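PDB 3EVT: phosphoglycerate dehydrogenase, which probably catalyses the NAD-dependent oxidation of 3-phosphoglycerate to 3-phosphohydroxypyruvate, the first step of the phosphorylated route to serine. Local coordinates for residues 151-156 against 161-166; 143-148 against 177-182. All blocks are in the same frame, centred on the assembly; numbering follows the deposited sequence.

Interaction 1. Residues 151-156 against 161-166; sequences SLAAKA and MHVIGV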
loop_
_atom_site.group_PDB
_atom_site.type_symbol
_atom_site.label_atom_id
_atom_site.label_comp_id
_atom_site.label_asym_id
_atom_site.label_seq_id
_atom_site.Cartn_x
_atom_site.Cartn_y
_atom_site.Cartn_z
ATOM N N SER A 151 -6.959 -8.157 6.643
ATOM C CA SER A 151 -5.824 -7.235 6.649
ATOM C C SER A 151 -5.349 -6.962 5.220
ATOM O O SER A 151 -5.003 -5.845 4.900
ATOM C CB SER A 151 -4.716 -7.681 7.607
ATOM O OG SER A 151 -3.829 -8.590 6.984
ATOM N N LEU A 152 -5.404 -7.966 4.345
ATOM C CA LEU A 152 -5.155 -7.722 2.916
ATOM C C LEU A 152 -6.178 -6.735 2.331
ATOM O O LEU A 152 -5.795 -5.758 1.668
ATOM C CB LEU A 152 -5.129 -9.019 2.105
ATOM C CG LEU A 152 -4.956 -8.809 0.581
ATOM C CD1 LEU A 152 -3.719 -7.942 0.223
ATOM C CD2 LEU A 152 -4.927 -10.164 -0.192
ATOM N N ALA A 153 -7.473 -7.009 2.563
ATOM C CA ALA A 153 -8.566 -6.075 2.227
ATOM C C ALA A 153 -8.349 -4.620 2.676
ATOM O O ALA A 153 -8.610 -3.663 1.911
ATOM C CB ALA A 153 -9.890 -6.580 2.787
ATOM N N ALA A 154 -7.936 -4.439 3.930
ATOM C CA ALA A 154 -7.707 -3.088 4.452
ATOM C C ALA A 154 -6.626 -2.394 3.621
ATOM O O ALA A 154 -6.778 -1.232 3.248
ATOM C CB ALA A 154 -7.291 -3.121 5.953
ATOM N N LYS A 155 -5.519 -3.093 3.341
ATOM C CA LYS A 155 -4.427 -2.400 2.620
ATOM C C LYS A 155 -4.782 -2.100 1.165
ATOM O O LYS A 155 -4.519 -1.013 0.667
ATOM C CB LYS A 155 -3.136 -3.191 2.681
ATOM C CG LYS A 155 -2.538 -3.332 4.046
ATOM C CD LYS A 155 -1.334 -4.283 3.985
ATOM C CE LYS A 155 -1.026 -4.758 5.381
ATOM N NZ LYS A 155 -0.551 -3.600 6.147
ATOM N N ALA A 156 -5.406 -3.067 0.500
ATOM C CA ALA A 156 -5.770 -2.966 -0.889
ATOM C C ALA A 156 -6.765 -1.816 -1.027
ATOM O O ALA A 156 -6.665 -0.969 -1.919
ATOM C CB ALA A 156 -6.406 -4.296 -1.338
ATOM N N MET A 161 -8.113 -0.108 -4.262
ATOM C CA MET A 161 -8.701 -1.320 -4.893
ATOM C C MET A 161 -10.165 -1.540 -4.450
ATOM O O MET A 161 -10.569 -1.149 -3.360
ATOM C CB MET A 161 -7.866 -2.570 -4.632
ATOM C CG MET A 161 -6.343 -2.517 -5.060
ATOM S SD MET A 161 -5.600 -4.187 -5.025
ATOM C CE MET A 161 -5.983 -4.641 -6.699
ATOM N N HIS A 162 -10.978 -2.095 -5.339
ATOM C CA HIS A 162 -12.283 -2.611 -4.923
ATOM C C HIS A 162 -12.182 -4.110 -4.460
ATOM O O HIS A 162 -11.767 -5.008 -5.200
ATOM C CB HIS A 162 -13.340 -2.440 -6.014
ATOM C CG HIS A 162 -14.708 -2.838 -5.568
ATOM N ND1 HIS A 162 -15.470 -2.060 -4.719
ATOM C CD2 HIS A 162 -15.457 -3.931 -5.845
ATOM C CE1 HIS A 162 -16.629 -2.653 -4.493
ATOM N NE2 HIS A 162 -16.638 -3.800 -5.150
ATOM N N VAL A 163 -12.575 -4.347 -3.226
ATOM C CA VAL A 163 -12.301 -5.643 -2.597
ATOM C C VAL A 163 -13.556 -6.466 -2.257
ATOM O O VAL A 163 -14.428 -6.065 -1.482
ATOM C CB VAL A 163 -11.413 -5.493 -1.349
ATOM C CG1 VAL A 163 -10.826 -6.822 -1.000
ATOM C CG2 VAL A 163 -10.296 -4.470 -1.605
ATOM N N ILE A 164 -13.587 -7.643 -2.852
ATOM C CA ILE A 164 -14.642 -8.614 -2.636
ATOM C C ILE A 164 -14.061 -9.871 -2.036
ATOM O O ILE A 164 -13.021 -10.360 -2.511
ATOM C CB ILE A 164 -15.256 -9.023 -3.988
ATOM C CG1 ILE A 164 -15.670 -7.770 -4.759
ATOM C CG2 ILE A 164 -16.419 -10.028 -3.773
ATOM C CD1 ILE A 164 -16.545 -8.083 -5.938
ATOM N N GLY A 165 -14.744 -10.393 -1.020
ATOM C CA GLY A 165 -14.298 -11.599 -0.299
ATOM C C GLY A 165 -15.249 -12.798 -0.370
ATOM O O GLY A 165 -16.451 -12.642 -0.470
ATOM N N VAL A 166 -14.723 -14.007 -0.339
ATOM C CA VAL A 166 -15.591 -15.161 -0.454
ATOM C C VAL A 166 -15.532 -15.910 0.862
ATOM O O VAL A 166 -14.415 -16.239 1.299
ATOM C CB VAL A 166 -15.142 -16.119 -1.610
ATOM C CG1 VAL A 166 -16.158 -17.281 -1.808
ATOM C CG2 VAL A 166 -14.906 -15.349 -2.908
#
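V163 points its two methyl groups at two alanines, A153 and A156, one turn apart on helix 147-158. This is helix-on-strand packing within a beta-alpha-beta unit of the NAD-binding Rossmann domain. CG1 of V163 meets CB of A153 at 3.9 Å. The other branch, CG2, meets CB of A156, also at 3.9 Å. The fork is set by chi1 of -163°: CG1 stands anti to the backbone N and CG2 anti to the carbonyl carbon, and each methyl faces its own alanine. The small alanine side chains let the helix lie close to the strand, with the CA atoms of A153 and V163 6.1 Å apart. A serine in place of V163 would probably lose the methyl contacts to A153 and A156 and put a hydroxyl in a buried apolar layer.

M161 comes in at the end of the turn that leaves the helix. Its sulfur SD rests 3.8 Å from CB of A156, while CE turns away from A156 and the side chain also touches L135 and F194. A156 touches L140 of strand 139-143 as well. CB of M161 lies 3.4 Å from the carbonyl O of A156. That same O accepts the 2.9 Å hydrogen bond from M161 N. The N-H...O angle is 158°, and the donor sits above the carbonyl plane, 37° out of it.

Interaction 2. Residues 143-148 against 177-182; sequences YGTGQI and HETVAF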
loop_
_atom_site.group_PDB
_atom_site.type_symbol
_atom_site.label_atom_id
_atom_site.label_comp_id
_atom_site.label_asym_id
_atom_site.label_seq_id
_atom_site.Cartn_x
_atom_site.Cartn_y
_atom_site.Cartn_z
ATOM N N TYR A 143 -10.588 -15.139 -1.481
ATOM C CA TYR A 143 -11.220 -16.295 -0.877
ATOM C C TYR A 143 -10.650 -16.495 0.513
ATOM O O TYR A 143 -9.450 -16.818 0.670
ATOM C CB TYR A 143 -10.934 -17.564 -1.728
ATOM C CG TYR A 143 -11.701 -17.660 -3.049
ATOM C CD1 TYR A 143 -12.749 -18.589 -3.201
ATOM C CD2 TYR A 143 -11.358 -16.857 -4.151
ATOM C CE1 TYR A 143 -13.431 -18.710 -4.396
ATOM C CE2 TYR A 143 -12.040 -16.956 -5.353
ATOM C CZ TYR A 143 -13.089 -17.899 -5.461
ATOM O OH TYR A 143 -13.809 -18.013 -6.637
ATOM N N GLY A 144 -11.503 -16.308 1.520
ATOM C CA GLY A 144 -11.044 -16.330 2.895
ATOM C C GLY A 144 -11.161 -14.949 3.490
ATOM O O GLY A 144 -10.361 -14.047 3.162
ATOM N N THR A 145 -12.131 -14.756 4.368
ATOM C CA THR A 145 -12.342 -13.441 4.971
ATOM C C THR A 145 -11.992 -13.478 6.482
ATOM O O THR A 145 -12.498 -12.669 7.284
ATOM C CB THR A 145 -13.779 -12.894 4.693
ATOM O OG1 THR A 145 -14.760 -13.744 5.309
ATOM C CG2 THR A 145 -14.059 -12.832 3.188
ATOM N N GLY A 146 -11.118 -14.414 6.855
ATOM C CA GLY A 146 -10.539 -14.427 8.206
ATOM C C GLY A 146 -9.593 -13.242 8.416
ATOM O O GLY A 146 -9.602 -12.272 7.630
ATOM N N GLN A 147 -8.770 -13.312 9.462
ATOM C CA GLN A 147 -7.913 -12.191 9.839
ATOM C C GLN A 147 -6.999 -11.775 8.681
ATOM O O GLN A 147 -6.840 -10.585 8.400
ATOM C CB GLN A 147 -7.041 -12.608 11.023
ATOM C CG GLN A 147 -6.311 -11.471 11.753
ATOM C CD GLN A 147 -4.998 -11.956 12.404
ATOM O OE1 GLN A 147 -4.779 -13.166 12.568
ATOM N NE2 GLN A 147 -4.114 -11.022 12.742
ATOM N N ILE A 148 -6.384 -12.750 8.026
ATOM C CA ILE A 148 -5.521 -12.474 6.859
ATOM C C ILE A 148 -6.262 -11.769 5.708
ATOM O O ILE A 148 -5.829 -10.701 5.246
ATOM C CB ILE A 148 -4.817 -13.757 6.363
ATOM C CG1 ILE A 148 -3.714 -14.170 7.359
ATOM C CG2 ILE A 148 -4.231 -13.569 4.953
ATOM C CD1 ILE A 148 -3.375 -15.634 7.242
ATOM N N HIS A 177 -15.356 -4.512 0.721
ATOM C CA HIS A 177 -16.521 -3.767 0.254
ATOM C C HIS A 177 -17.764 -4.647 0.047
ATOM O O HIS A 177 -18.883 -4.150 0.131
ATOM C CB HIS A 177 -16.250 -3.108 -1.078
ATOM C CG HIS A 177 -15.030 -2.260 -1.093
ATOM N ND1 HIS A 177 -15.048 -0.929 -0.741
ATOM C CD2 HIS A 177 -13.750 -2.547 -1.421
ATOM C CE1 HIS A 177 -13.829 -0.432 -0.854
ATOM N NE2 HIS A 177 -13.028 -1.392 -1.276
ATOM N N GLU A 178 -17.569 -5.902 -0.357
ATOM C CA GLU A 178 -18.674 -6.815 -0.518
ATOM C C GLU A 178 -18.135 -8.168 -0.199
ATOM O O GLU A 178 -16.965 -8.399 -0.441
ATOM C CB GLU A 178 -19.144 -6.909 -1.980
ATOM C CG GLU A 178 -19.261 -5.616 -2.745
ATOM C CD GLU A 178 -19.589 -5.859 -4.235
ATOM O OE1 GLU A 178 -20.324 -6.829 -4.535
ATOM O OE2 GLU A 178 -19.094 -5.101 -5.107
ATOM N N THR A 179 -18.999 -9.074 0.272
ATOM C CA THR A 179 -18.626 -10.478 0.436
ATOM C C THR A 179 -19.643 -11.373 -0.282
ATOM O O THR A 179 -20.787 -10.980 -0.446
ATOM C CB THR A 179 -18.603 -10.873 1.899
ATOM O OG1 THR A 179 -19.851 -10.531 2.462
ATOM C CG2 THR A 179 -17.562 -10.087 2.642
ATOM N N VAL A 180 -19.221 -12.562 -0.710
ATOM C CA VAL A 180 -20.121 -13.515 -1.324
ATOM C C VAL A 180 -19.900 -14.904 -0.755
ATOM O O VAL A 180 -18.830 -15.208 -0.238
ATOM C CB VAL A 180 -19.932 -13.585 -2.845
ATOM C CG1 VAL A 180 -20.215 -12.223 -3.493
ATOM C CG2 VAL A 180 -18.554 -14.115 -3.196
ATOM N N ALA A 181 -20.921 -15.752 -0.869
ATOM C CA ALA A 181 -20.829 -17.157 -0.478
ATOM C C ALA A 181 -20.111 -17.935 -1.572
ATOM O O ALA A 181 -20.148 -17.542 -2.718
ATOM C CB ALA A 181 -22.242 -17.734 -0.260
ATOM N N PHE A 182 -19.467 -19.042 -1.235
ATOM C CA PHE A 182 -18.813 -19.890 -2.263
ATOM C C PHE A 182 -19.654 -20.205 -3.499
ATOM O O PHE A 182 -19.120 -20.356 -4.608
ATOM C CB PHE A 182 -18.331 -21.207 -1.656
ATOM C CG PHE A 182 -17.189 -21.047 -0.683
ATOM C CD1 PHE A 182 -15.889 -20.898 -1.140
ATOM C CD2 PHE A 182 -17.413 -21.047 0.685
ATOM C CE1 PHE A 182 -14.841 -20.755 -0.270
ATOM C CE2 PHE A 182 -16.358 -20.917 1.575
ATOM C CZ PHE A 182 -15.069 -20.764 1.097
#
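The rings of Y143 and F182 meet at the edge of the tyrosine ring. CE1 of F182 lies near the plane of that ring, 4.2 Å from CD1 of Y143. Seen from the phenylalanine, the tyrosine approaches obliquely. The Y143 ring also has an edge-to-face partner in F209, and its side chain touches V166 of strand 162-167. F182 rests on the same valine, which therefore joins the two rings from the strand between them. Neither CB of this pair points straight across the contact. With chi1 of -74° in Y143 and -68° in F182, the rings swing towards each other and bridge CA atoms 8.5 Å apart.

A second, looser touch joins T145 and T179. Both residues point their CB across the contact, and their CG2 methyls approach to 4.5 Å. The hydroxyls have other partners. OG1 of T145 is hydrogen-bonded to ND2 of N167, and OG1 of T179 is hydrogen-bonded to the carbonyl O of H171. These bonds probably limit the rotation of both side chains, whose methyls face each other. No hydrogen bond crosses between the two segments, and the contact is light.

The backbone angles of G144 would jam a side chain against the carbonyl O of Y143. G146 is the N-cap of helix 147-158. With G149 the two glycines fit a GxGxxG pattern, the strand-turn-helix that probably binds the dinucleotide. The contact thus sets the end of strand 139-143 and the glycine-rich turn of a Rossmann fold against strand 178-181, an edge strand of the sheet within this chain, and the residue that follows it.

How the interactions relate
From the N terminus, the chain leaves strand 139-143 through the glycine-rich turn at residues 144-146 and enters helix 147-158. Interaction 1 closes a short loop where the chain turns back from this helix into strand 162-167. The chain then reaches strand 178-181, where interaction 2 closes a longer loop back to the turn. Interaction 1 therefore lies wholly within the span of interaction 2, and the two do not cross. Strands 162-167 and 178-181 are parallel neighbours in the sheet. They join the contacts directly through G165 O with V180 N and H162 NE2 with E178 OE2, both 2.8 Å apart and probably hydrogen-bonded.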